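Local coordinates for protein phosphosugar isomerase (Escherichia coli O6:H1, PDB 5UQI) that binds arabinose-5-phosphate and probably acts as an arabinose-5-phosphate isomerase of the SIS family, in the GutQ/KpsF subfamily, at residues Gly77-Leu85 with Glu105-Met116; Val88-Asn99 with Met116-Arg125. One frame throughout, in Å; residues are numbered along the deposited sequence.

Contact 1 of 2, residues Gly77-Leu85 with Glu105-Met116; sequences GTEAVHGDL and EILATLPSLKKM
Gly77 and Ile106 bring the two backbones closest, 5.5 Å between their CA atoms, and the spacing widens to 7.9 Å between the CA atoms of Leu85 and Leu113. No direct hydrogen bond crosses the contact. One water gives its hydrogens to Gly77 O and Glu105 O and bridges the near end. Beside it, Thr109 CG2 sits 3.8 Å from Gly77 O and also touches Ala80 CB and Val81 CG1. The torsion of Thr109 (chi1 69°) sends its methyl to helix 77-84 and leaves OG1 for Ile106 O, 2.8 Å away and in the carbonyl plane. Ile106 O thus accepts two hydrogen bonds, from Thr109 OG1 and Thr109 N. Val81 CG1 lies 3.7 Å from Ala108 O at the more exposed border, where Thr78 and Glu105 run side by side. At the wide end Leu85 bridges the wider spacing with both branches. Its CD1 rests on Ser112 CB, while its CD2 meets Leu113 CD2 at 3.7 Å. The Met116 chain bends at its last torsion (chi3 66°) and brings CE to 3.4 Å from Leu85 O. Gly83, with positive phi, is the C' residue of a Schellman motif that closes the helix, with Asp84 N bonded to Glu79 O. This is helix-to-helix packing within the SIS domain, an alpha/beta fold whose helices lie against a parallel sheet.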
loop_
_atom_site.group_PDB
_atom_site.type_symbol
_atom_site.label_atom_id
_atom_site.label_comp_id
_atom_site.label_asym_id
_atom_site.label_seq_id
_atom_site.Cartn_x
_atom_site.Cartn_y
_atom_site.Cartn_z
ATOM N N GLY A 77 -9.165 -4.119 7.697
ATOM C CA GLY A 77 -10.163 -4.849 6.862
ATOM C C GLY A 77 -11.223 -5.584 7.686
ATOM O O GLY A 77 -12.406 -5.648 7.314
ATOM N N THR A 78 -10.867 -6.135 8.859
ATOM C CA THR A 78 -11.897 -6.758 9.713
ATOM C C THR A 78 -12.739 -5.736 10.389
ATOM O O THR A 78 -13.955 -5.864 10.451
ATOM C CB THR A 78 -11.211 -7.622 10.818
ATOM O OG1 THR A 78 -10.654 -8.738 10.103
ATOM C CG2 THR A 78 -12.215 -8.156 11.837
ATOM N N GLU A 79 -12.141 -4.682 10.895
ATOM C CA GLU A 79 -12.993 -3.656 11.479
ATOM C C GLU A 79 -13.976 -3.043 10.450
ATOM O O GLU A 79 -15.108 -2.697 10.823
ATOM C CB GLU A 79 -12.135 -2.520 12.098
ATOM C CG GLU A 79 -11.189 -3.090 13.221
ATOM C CD GLU A 79 -11.994 -3.762 14.328
ATOM O OE1 GLU A 79 -13.051 -3.135 14.737
ATOM O OE2 GLU A 79 -11.732 -4.943 14.709
ATOM N N ALA A 80 -13.551 -2.937 9.170
ATOM C CA ALA A 80 -14.428 -2.435 8.137
ATOM C C ALA A 80 -15.748 -3.201 8.107
ATOM O O ALA A 80 -16.790 -2.591 8.005
ATOM C CB ALA A 80 -13.687 -2.566 6.799
ATOM N N VAL A 81 -15.675 -4.533 8.199
ATOM C CA VAL A 81 -16.942 -5.318 8.012
ATOM C C VAL A 81 -17.712 -5.417 9.336
ATOM O O VAL A 81 -18.773 -6.040 9.421
ATOM C CB VAL A 81 -16.662 -6.697 7.387
ATOM C CG1 VAL A 81 -16.068 -6.514 5.995
ATOM C CG2 VAL A 81 -15.876 -7.657 8.310
ATOM N N HIS A 82 -17.144 -4.857 10.414
ATOM C CA HIS A 82 -17.820 -4.702 11.701
ATOM C C HIS A 82 -18.217 -3.254 11.960
ATOM O O HIS A 82 -18.360 -2.871 13.113
ATOM C CB HIS A 82 -16.967 -5.300 12.832
ATOM C CG HIS A 82 -16.790 -6.772 12.684
ATOM N ND1 HIS A 82 -17.667 -7.679 13.241
ATOM C CD2 HIS A 82 -15.863 -7.502 12.029
ATOM C CE1 HIS A 82 -17.297 -8.906 12.914
ATOM N NE2 HIS A 82 -16.234 -8.830 12.144
ATOM N N GLY A 83 -18.420 -2.473 10.909
ATOM C CA GLY A 83 -19.007 -1.141 11.047
ATOM C C GLY A 83 -18.146 -0.053 10.449
ATOM O O GLY A 83 -18.654 0.989 10.140
ATOM N N ASP A 84 -16.821 -0.283 10.403
ATOM C CA ASP A 84 -15.933 0.842 10.026
ATOM C C ASP A 84 -16.033 1.200 8.567
ATOM O O ASP A 84 -15.490 2.242 8.154
ATOM C CB ASP A 84 -14.432 0.592 10.407
ATOM C CG ASP A 84 -14.158 0.651 11.913
ATOM O OD1 ASP A 84 -15.077 0.671 12.747
ATOM O OD2 ASP A 84 -12.932 0.656 12.282
ATOM N N LEU A 85 -16.716 0.378 7.739
ATOM C CA LEU A 85 -17.039 0.867 6.409
ATOM C C LEU A 85 -17.832 2.182 6.441
ATOM O O LEU A 85 -17.726 2.963 5.479
ATOM C CB LEU A 85 -17.898 -0.224 5.718
ATOM C CG LEU A 85 -17.016 -1.311 5.092
ATOM C CD1 LEU A 85 -17.956 -2.512 4.861
ATOM C CD2 LEU A 85 -16.391 -0.870 3.760
ATOM N N GLU A 105 -10.369 -11.731 4.512
ATOM C CA GLU A 105 -10.874 -10.535 5.180
ATOM C C GLU A 105 -10.968 -9.321 4.263
ATOM O O GLU A 105 -11.856 -8.479 4.441
ATOM C CB GLU A 105 -9.948 -10.202 6.402
ATOM C CG GLU A 105 -9.955 -11.275 7.488
ATOM C CD GLU A 105 -8.839 -12.298 7.329
ATOM O OE1 GLU A 105 -8.369 -12.576 6.168
ATOM O OE2 GLU A 105 -8.489 -12.918 8.341
ATOM N N ILE A 106 -10.075 -9.189 3.288
ATOM C CA ILE A 106 -10.110 -8.056 2.422
ATOM C C ILE A 106 -11.181 -8.259 1.358
ATOM O O ILE A 106 -11.899 -7.329 1.066
ATOM C CB ILE A 106 -8.721 -7.807 1.758
ATOM C CG1 ILE A 106 -7.636 -7.639 2.815
ATOM C CG2 ILE A 106 -8.760 -6.622 0.810
ATOM C CD1 ILE A 106 -7.893 -6.376 3.677
ATOM N N LEU A 107 -11.284 -9.478 0.843
ATOM C CA LEU A 107 -12.373 -9.665 -0.165
ATOM C C LEU A 107 -13.752 -9.451 0.453
ATOM O O LEU A 107 -14.687 -9.088 -0.291
ATOM C CB LEU A 107 -12.347 -11.059 -0.735
ATOM C CG LEU A 107 -11.025 -11.421 -1.353
ATOM C CD1 LEU A 107 -10.994 -12.868 -1.850
ATOM C CD2 LEU A 107 -10.598 -10.556 -2.516
ATOM N N ALA A 108 -13.901 -9.740 1.760
ATOM C CA ALA A 108 -15.175 -9.544 2.453
ATOM C C ALA A 108 -15.666 -8.117 2.464
ATOM O O ALA A 108 -16.866 -7.870 2.640
ATOM C CB ALA A 108 -15.058 -10.039 3.889
ATOM N N THR A 109 -14.764 -7.139 2.260
ATOM C CA THR A 109 -15.203 -5.790 2.186
ATOM C C THR A 109 -15.862 -5.386 0.862
ATOM O O THR A 109 -16.456 -4.304 0.723
ATOM C CB THR A 109 -14.042 -4.773 2.374
ATOM O OG1 THR A 109 -13.161 -4.796 1.260
ATOM C CG2 THR A 109 -13.269 -4.993 3.695
ATOM N N LEU A 110 -15.641 -6.228 -0.173
ATOM C CA LEU A 110 -15.931 -5.759 -1.546
ATOM C C LEU A 110 -17.442 -5.595 -1.921
ATOM O O LEU A 110 -17.795 -4.598 -2.514
ATOM C CB LEU A 110 -15.224 -6.645 -2.578
ATOM C CG LEU A 110 -13.699 -6.541 -2.495
ATOM C CD1 LEU A 110 -13.134 -7.596 -3.388
ATOM C CD2 LEU A 110 -13.237 -5.171 -2.954
ATOM N N PRO A 111 -18.301 -6.554 -1.515
ATOM C CA PRO A 111 -19.721 -6.291 -1.856
ATOM C C PRO A 111 -20.276 -4.971 -1.335
ATOM O O PRO A 111 -20.913 -4.211 -2.098
ATOM C CB PRO A 111 -20.436 -7.495 -1.259
ATOM C CG PRO A 111 -19.424 -8.599 -1.225
ATOM C CD PRO A 111 -18.130 -7.849 -0.855
ATOM N N SER A 112 -19.941 -4.618 -0.051
ATOM C CA SER A 112 -20.380 -3.361 0.427
ATOM C C SER A 112 -19.719 -2.207 -0.309
ATOM O O SER A 112 -20.351 -1.236 -0.607
ATOM C CB SER A 112 -20.126 -3.205 1.959
ATOM O OG SER A 112 -20.912 -4.166 2.696
ATOM N N LEU A 113 -18.397 -2.295 -0.547
ATOM C CA LEU A 113 -17.753 -1.177 -1.206
ATOM C C LEU A 113 -18.273 -0.951 -2.656
ATOM O O LEU A 113 -18.342 0.193 -3.094
ATOM C CB LEU A 113 -16.229 -1.409 -1.259
ATOM C CG LEU A 113 -15.521 -1.088 0.063
ATOM C CD1 LEU A 113 -14.065 -1.628 0.014
ATOM C CD2 LEU A 113 -15.616 0.421 0.343
ATOM N N LYS A 114 -18.675 -2.052 -3.315
ATOM C CA LYS A 114 -19.330 -1.916 -4.629
ATOM C C LYS A 114 -20.688 -1.180 -4.541
ATOM O O LYS A 114 -20.934 -0.243 -5.328
ATOM C CB LYS A 114 -19.513 -3.323 -5.248
ATOM C CG LYS A 114 -18.232 -3.941 -5.725
ATOM C CD LYS A 114 -17.675 -3.123 -6.868
ATOM C CE LYS A 114 -16.448 -3.824 -7.377
ATOM N NZ LYS A 114 -15.933 -3.150 -8.585
ATOM N N LYS A 115 -21.505 -1.517 -3.539
ATOM C CA LYS A 115 -22.740 -0.770 -3.269
ATOM C C LYS A 115 -22.527 0.673 -2.919
ATOM O O LYS A 115 -23.299 1.534 -3.300
ATOM C CB LYS A 115 -23.648 -1.446 -2.243
ATOM C CG LYS A 115 -24.063 -2.879 -2.589
ATOM C CD LYS A 115 -25.096 -3.328 -1.563
ATOM C CE LYS A 115 -25.141 -4.841 -1.410
ATOM N NZ LYS A 115 -25.810 -5.462 -2.586
ATOM N N MET A 116 -21.438 0.972 -2.203
ATOM C CA MET A 116 -21.171 2.319 -1.754
ATOM C C MET A 116 -20.678 3.182 -2.892
ATOM O O MET A 116 -20.887 4.399 -2.884
ATOM C CB MET A 116 -20.106 2.245 -0.628
ATOM C CG MET A 116 -20.745 1.664 0.621
ATOM S SD MET A 116 -19.491 1.123 1.826
ATOM C CE MET A 116 -18.736 2.713 2.284
HETATM O O HOH W 1 -13.138 -8.373 6.653
#

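Contact 2 of 2, residues Val88-Asn99 with Met116-Arg125; sequences VAKDDVVILISN and MGNYLISFTR. With A5P (arabinose-5-phosphate), chain B.
Val94 and Leu120 begin a parallel strand pairing that runs through Ile97 and Phe123. Five backbone hydrogen bonds join the strands. The tight part is largely apolar. Ile95 CG2 stands over the centre of one face of the Phe123 ring, 3.8 Å from its centroid, in a CH-pi contact. Val93 CG1 presses on Ile121 CD1 at 3.6 Å. On the other face of the sheet, with Leu96 and Ser122, Leu120 CD2 lies 3.7 Å from Val94 CB.

Asn118 is a buried polar anchor, also tightly held. Its chi1 of -55° turns ND2 into the 89-92 turn, where it bonds Ala89 O and Asp92 O, both at 2.9 Å. One water joins Val88 O to Asn118 OD1, a second Lys90 O to Met116 O, a third Asp92 O to Tyr119 N. The loose, solvent side is at Lys90 and Arg125. Arg125 N bonds Asn99 O, but the Arg125 NH1 bond to Asn99 OD1 is weak at 3.4 Å. Asn99 N holds A5P O1P. Ser98 OG holds A5P O3P and is also hydrogen-bonded to Gly101 N and Thr103 OG1.

Strand 46-50 pairs with the other edge of strand 93-97. Strand 137-140 touches strand 120-124, and helix 32-41 covers Ile95 and Ile121.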
loop_
_atom_site.group_PDB
_atom_site.type_symbol
_atom_site.label_atom_id
_atom_site.label_comp_id
_atom_site.label_asym_id
_atom_site.label_seq_id
_atom_site.Cartn_x
_atom_site.Cartn_y
_atom_site.Cartn_z
ATOM N N VAL A 88 -16.092 5.512 5.466
ATOM C CA VAL A 88 -15.811 5.770 4.030
ATOM C C VAL A 88 -17.058 6.440 3.457
ATOM O O VAL A 88 -18.148 5.884 3.544
ATOM C CB VAL A 88 -15.538 4.437 3.279
ATOM C CG1 VAL A 88 -15.307 4.690 1.781
ATOM C CG2 VAL A 88 -14.346 3.714 3.915
ATOM N N ALA A 89 -16.877 7.644 2.947
ATOM C CA ALA A 89 -18.004 8.415 2.377
ATOM C C ALA A 89 -17.803 8.710 0.899
ATOM O O ALA A 89 -16.777 8.427 0.358
ATOM C CB ALA A 89 -18.211 9.689 3.168
ATOM N N LYS A 90 -18.818 9.293 0.252
ATOM C CA LYS A 90 -18.875 9.262 -1.223
ATOM C C LYS A 90 -17.625 9.669 -2.026
ATOM O O LYS A 90 -17.295 8.993 -3.020
ATOM C CB LYS A 90 -20.104 10.049 -1.728
ATOM C CG LYS A 90 -20.162 11.509 -1.327
ATOM C CD LYS A 90 -21.157 12.307 -2.181
ATOM C CE LYS A 90 -22.539 12.327 -1.553
ATOM N NZ LYS A 90 -23.429 13.313 -2.232
ATOM N N ASP A 91 -16.967 10.745 -1.602
ATOM C CA ASP A 91 -15.795 11.309 -2.311
ATOM C C ASP A 91 -14.465 10.594 -1.985
ATOM O O ASP A 91 -13.428 10.912 -2.594
ATOM C CB ASP A 91 -15.595 12.782 -1.946
ATOM C CG ASP A 91 -16.751 13.688 -2.434
ATOM O OD1 ASP A 91 -17.254 13.461 -3.544
ATOM O OD2 ASP A 91 -17.120 14.611 -1.687
ATOM N N ASP A 92 -14.486 9.656 -1.021
ATOM C CA ASP A 92 -13.217 9.022 -0.641
ATOM C C ASP A 92 -12.794 8.004 -1.658
ATOM O O ASP A 92 -13.639 7.422 -2.352
ATOM C CB ASP A 92 -13.377 8.310 0.703
ATOM C CG ASP A 92 -13.675 9.282 1.879
ATOM O OD1 ASP A 92 -13.420 10.517 1.796
ATOM O OD2 ASP A 92 -14.292 8.827 2.881
ATOM N N VAL A 93 -11.484 7.844 -1.810
ATOM C CA VAL A 93 -10.920 6.835 -2.717
ATOM C C VAL A 93 -10.307 5.793 -1.828
ATOM O O VAL A 93 -9.636 6.193 -0.870
ATOM C CB VAL A 93 -9.871 7.450 -3.670
ATOM C CG1 VAL A 93 -9.060 6.393 -4.437
ATOM C CG2 VAL A 93 -10.602 8.478 -4.561
ATOM N N VAL A 94 -10.463 4.515 -2.159
ATOM C CA VAL A 94 -10.047 3.393 -1.274
ATOM C C VAL A 94 -8.885 2.677 -1.924
ATOM O O VAL A 94 -8.961 2.280 -3.121
ATOM C CB VAL A 94 -11.244 2.438 -0.986
ATOM C CG1 VAL A 94 -10.802 1.296 -0.094
ATOM C CG2 VAL A 94 -12.402 3.171 -0.352
ATOM N N ILE A 95 -7.789 2.469 -1.160
ATOM C CA ILE A 95 -6.704 1.638 -1.629
ATOM C C ILE A 95 -6.705 0.403 -0.758
ATOM O O ILE A 95 -6.524 0.501 0.465
ATOM C CB ILE A 95 -5.321 2.338 -1.514
ATOM C CG1 ILE A 95 -5.289 3.600 -2.418
ATOM C CG2 ILE A 95 -4.206 1.394 -1.832
ATOM C CD1 ILE A 95 -3.990 4.431 -2.333
ATOM N N LEU A 96 -6.901 -0.761 -1.345
ATOM C CA LEU A 96 -6.882 -1.996 -0.572
ATOM C C LEU A 96 -5.569 -2.724 -0.837
ATOM O O LEU A 96 -5.182 -2.969 -1.990
ATOM C CB LEU A 96 -8.026 -2.929 -0.999
ATOM C CG LEU A 96 -9.396 -2.281 -0.761
ATOM C CD1 LEU A 96 -10.037 -1.769 -2.081
ATOM C CD2 LEU A 96 -10.346 -3.216 -0.017
ATOM N N ILE A 97 -4.827 -3.073 0.222
ATOM C CA ILE A 97 -3.503 -3.681 0.103
ATOM C C ILE A 97 -3.560 -5.110 0.532
ATOM O O ILE A 97 -3.995 -5.423 1.648
ATOM C CB ILE A 97 -2.440 -2.901 0.970
ATOM C CG1 ILE A 97 -2.353 -1.454 0.510
ATOM C CG2 ILE A 97 -1.088 -3.645 0.824
ATOM C CD1 ILE A 97 -1.253 -0.675 1.289
ATOM N N SER A 98 -3.198 -6.001 -0.380
ATOM C CA SER A 98 -3.119 -7.424 -0.060
ATOM C C SER A 98 -2.087 -8.062 -0.991
ATOM O O SER A 98 -2.247 -8.015 -2.215
ATOM C CB SER A 98 -4.484 -8.098 -0.317
ATOM O OG SER A 98 -4.404 -9.531 -0.252
ATOM N N ASN A 99 -1.029 -8.635 -0.431
ATOM C CA ASN A 99 0.025 -9.144 -1.312
ATOM C C ASN A 99 -0.547 -10.242 -2.237
ATOM O O ASN A 99 -0.376 -10.189 -3.479
ATOM C CB ASN A 99 1.228 -9.613 -0.498
ATOM C CG ASN A 99 2.319 -10.228 -1.391
ATOM O OD1 ASN A 99 2.641 -11.400 -1.231
ATOM N ND2 ASN A 99 2.817 -9.475 -2.364
ATOM N N MET A 116 -21.438 0.972 -2.203
ATOM C CA MET A 116 -21.171 2.319 -1.754
ATOM C C MET A 116 -20.678 3.182 -2.892
ATOM O O MET A 116 -20.887 4.399 -2.884
ATOM C CB MET A 116 -20.106 2.245 -0.628
ATOM C CG MET A 116 -20.745 1.664 0.621
ATOM S SD MET A 116 -19.491 1.123 1.826
ATOM C CE MET A 116 -18.736 2.713 2.284
ATOM N N GLY A 117 -20.038 2.547 -3.878
ATOM C CA GLY A 117 -19.684 3.235 -5.138
ATOM C C GLY A 117 -18.331 3.882 -5.209
ATOM O O GLY A 117 -17.945 4.417 -6.230
ATOM N N ASN A 118 -17.578 3.862 -4.115
ATOM C CA ASN A 118 -16.267 4.469 -4.217
ATOM C C ASN A 118 -15.309 3.878 -5.253
ATOM O O ASN A 118 -15.328 2.657 -5.504
ATOM C CB ASN A 118 -15.603 4.357 -2.842
ATOM C CG ASN A 118 -16.448 4.965 -1.743
ATOM O OD1 ASN A 118 -17.385 4.326 -1.213
ATOM N ND2 ASN A 118 -16.104 6.170 -1.383
ATOM N N TYR A 119 -14.393 4.700 -5.750
ATOM C CA TYR A 119 -13.346 4.229 -6.635
ATOM C C TYR A 119 -12.352 3.396 -5.830
ATOM O O TYR A 119 -11.926 3.848 -4.739
ATOM C CB TYR A 119 -12.644 5.454 -7.219
ATOM C CG TYR A 119 -11.792 5.106 -8.398
ATOM C CD1 TYR A 119 -10.514 4.641 -8.268
ATOM C CD2 TYR A 119 -12.309 5.187 -9.700
ATOM C CE1 TYR A 119 -9.722 4.278 -9.347
ATOM C CE2 TYR A 119 -11.523 4.821 -10.768
ATOM C CZ TYR A 119 -10.234 4.391 -10.615
ATOM O OH TYR A 119 -9.428 4.033 -11.700
ATOM N N LEU A 120 -12.108 2.178 -6.291
ATOM C CA LEU A 120 -11.289 1.187 -5.560
ATOM C C LEU A 120 -9.999 0.955 -6.293
ATOM O O LEU A 120 -9.973 0.629 -7.460
ATOM C CB LEU A 120 -12.028 -0.154 -5.371
ATOM C CG LEU A 120 -13.442 -0.054 -4.787
ATOM C CD1 LEU A 120 -13.977 -1.508 -4.751
ATOM C CD2 LEU A 120 -13.463 0.657 -3.404
ATOM N N ILE A 121 -8.870 1.020 -5.554
ATOM C CA ILE A 121 -7.551 0.742 -6.078
ATOM C C ILE A 121 -7.012 -0.443 -5.292
ATOM O O ILE A 121 -7.196 -0.484 -4.079
ATOM C CB ILE A 121 -6.633 1.979 -5.801
ATOM C CG1 ILE A 121 -7.171 3.163 -6.640
ATOM C CG2 ILE A 121 -5.174 1.682 -6.151
ATOM C CD1 ILE A 121 -6.516 4.466 -6.194
ATOM N N SER A 122 -6.366 -1.389 -5.944
ATOM C CA SER A 122 -5.722 -2.479 -5.235
ATOM C C SER A 122 -4.212 -2.435 -5.415
ATOM O O SER A 122 -3.716 -2.073 -6.474
ATOM C CB SER A 122 -6.230 -3.879 -5.633
ATOM O OG SER A 122 -5.960 -4.079 -7.079
ATOM N N PHE A 123 -3.464 -2.776 -4.347
ATOM C CA PHE A 123 -2.052 -3.055 -4.482
ATOM C C PHE A 123 -1.865 -4.520 -4.176
ATOM O O PHE A 123 -2.046 -4.955 -2.997
ATOM C CB PHE A 123 -1.269 -2.264 -3.377
ATOM C CG PHE A 123 -1.109 -0.751 -3.582
ATOM C CD1 PHE A 123 -1.773 -0.010 -4.557
ATOM C CD2 PHE A 123 -0.313 -0.023 -2.645
ATOM C CE1 PHE A 123 -1.575 1.354 -4.694
ATOM C CE2 PHE A 123 -0.161 1.360 -2.759
ATOM C CZ PHE A 123 -0.755 2.051 -3.788
ATOM N N THR A 124 -1.495 -5.355 -5.173
ATOM C CA THR A 124 -1.341 -6.809 -5.010
ATOM C C THR A 124 -0.197 -7.263 -5.894
ATOM O O THR A 124 0.239 -6.474 -6.742
ATOM C CB THR A 124 -2.617 -7.627 -5.384
ATOM O OG1 THR A 124 -2.731 -7.744 -6.825
ATOM C CG2 THR A 124 -3.930 -6.967 -4.828
ATOM N N ARG A 125 0.168 -8.520 -5.752
ATOM C CA ARG A 125 1.250 -9.045 -6.553
ATOM C C ARG A 125 0.776 -9.446 -7.944
ATOM O O ARG A 125 1.630 -9.875 -8.744
ATOM C CB ARG A 125 1.900 -10.210 -5.816
ATOM C CG ARG A 125 1.192 -11.515 -5.892
ATOM C CD ARG A 125 1.910 -12.561 -5.024
ATOM N NE ARG A 125 1.026 -13.690 -4.913
ATOM C CZ ARG A 125 0.946 -14.520 -3.870
ATOM N NH1 ARG A 125 1.701 -14.319 -2.792
ATOM N NH2 ARG A 125 0.073 -15.536 -3.896
HETATM C C1 A5P B . 0.719 -12.819 7.336
HETATM O O1 A5P B . 1.813 -12.880 6.958
HETATM C C2 A5P B . 0.124 -11.487 7.404
HETATM O O2 A5P B . 0.808 -10.586 8.215
HETATM C C3 A5P B . 0.007 -11.127 5.986
HETATM O O3 A5P B . 0.408 -9.785 5.686
HETATM C C4 A5P B . -1.479 -11.378 5.988
HETATM O O4 A5P B . -1.736 -12.772 5.969
HETATM C C5 A5P B . -2.181 -10.714 4.844
HETATM O O5 A5P B . -1.736 -11.281 3.669
HETATM P P A5P B . -2.000 -10.400 2.363
HETATM O O1P A5P B . -0.957 -9.272 2.276
HETATM O O2P A5P B . -1.793 -11.499 1.193
HETATM O O3P A5P B . -3.311 -9.807 2.490
HETATM O O HOH W 2 -18.906 5.786 0.387
HETATM O O HOH W 3 -18.909 6.766 -3.949
HETATM O O HOH W 4 -14.429 7.496 -4.945
#

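Contacts 1 and 2 have centres 10 Å apart and follow one alternating path along the chain: helix 77-84, strand 93-97, the 105-116 helices, strand 120-124. Ile106, Thr109 and Leu113 of 105-116 pack on Leu96, while helix 77-84 rests on strand 72-76 through Val75. Leu96 CD2 joins the two contacts, 3.5 Å from Thr109 OG1 and 3.8 Å from Ile106 CG2. Leu113 CB adds a contact at 4.1 Å to Leu120 CD2. Met116 belongs to both. The ligand lies at the C-terminal end of strand 93-97, where contact 2 supplies Ser98 and Asn99 to the phosphate. Contact 1 only comes near it, with the Ile106 side chain about 5 Å from arabinose-5-phosphate.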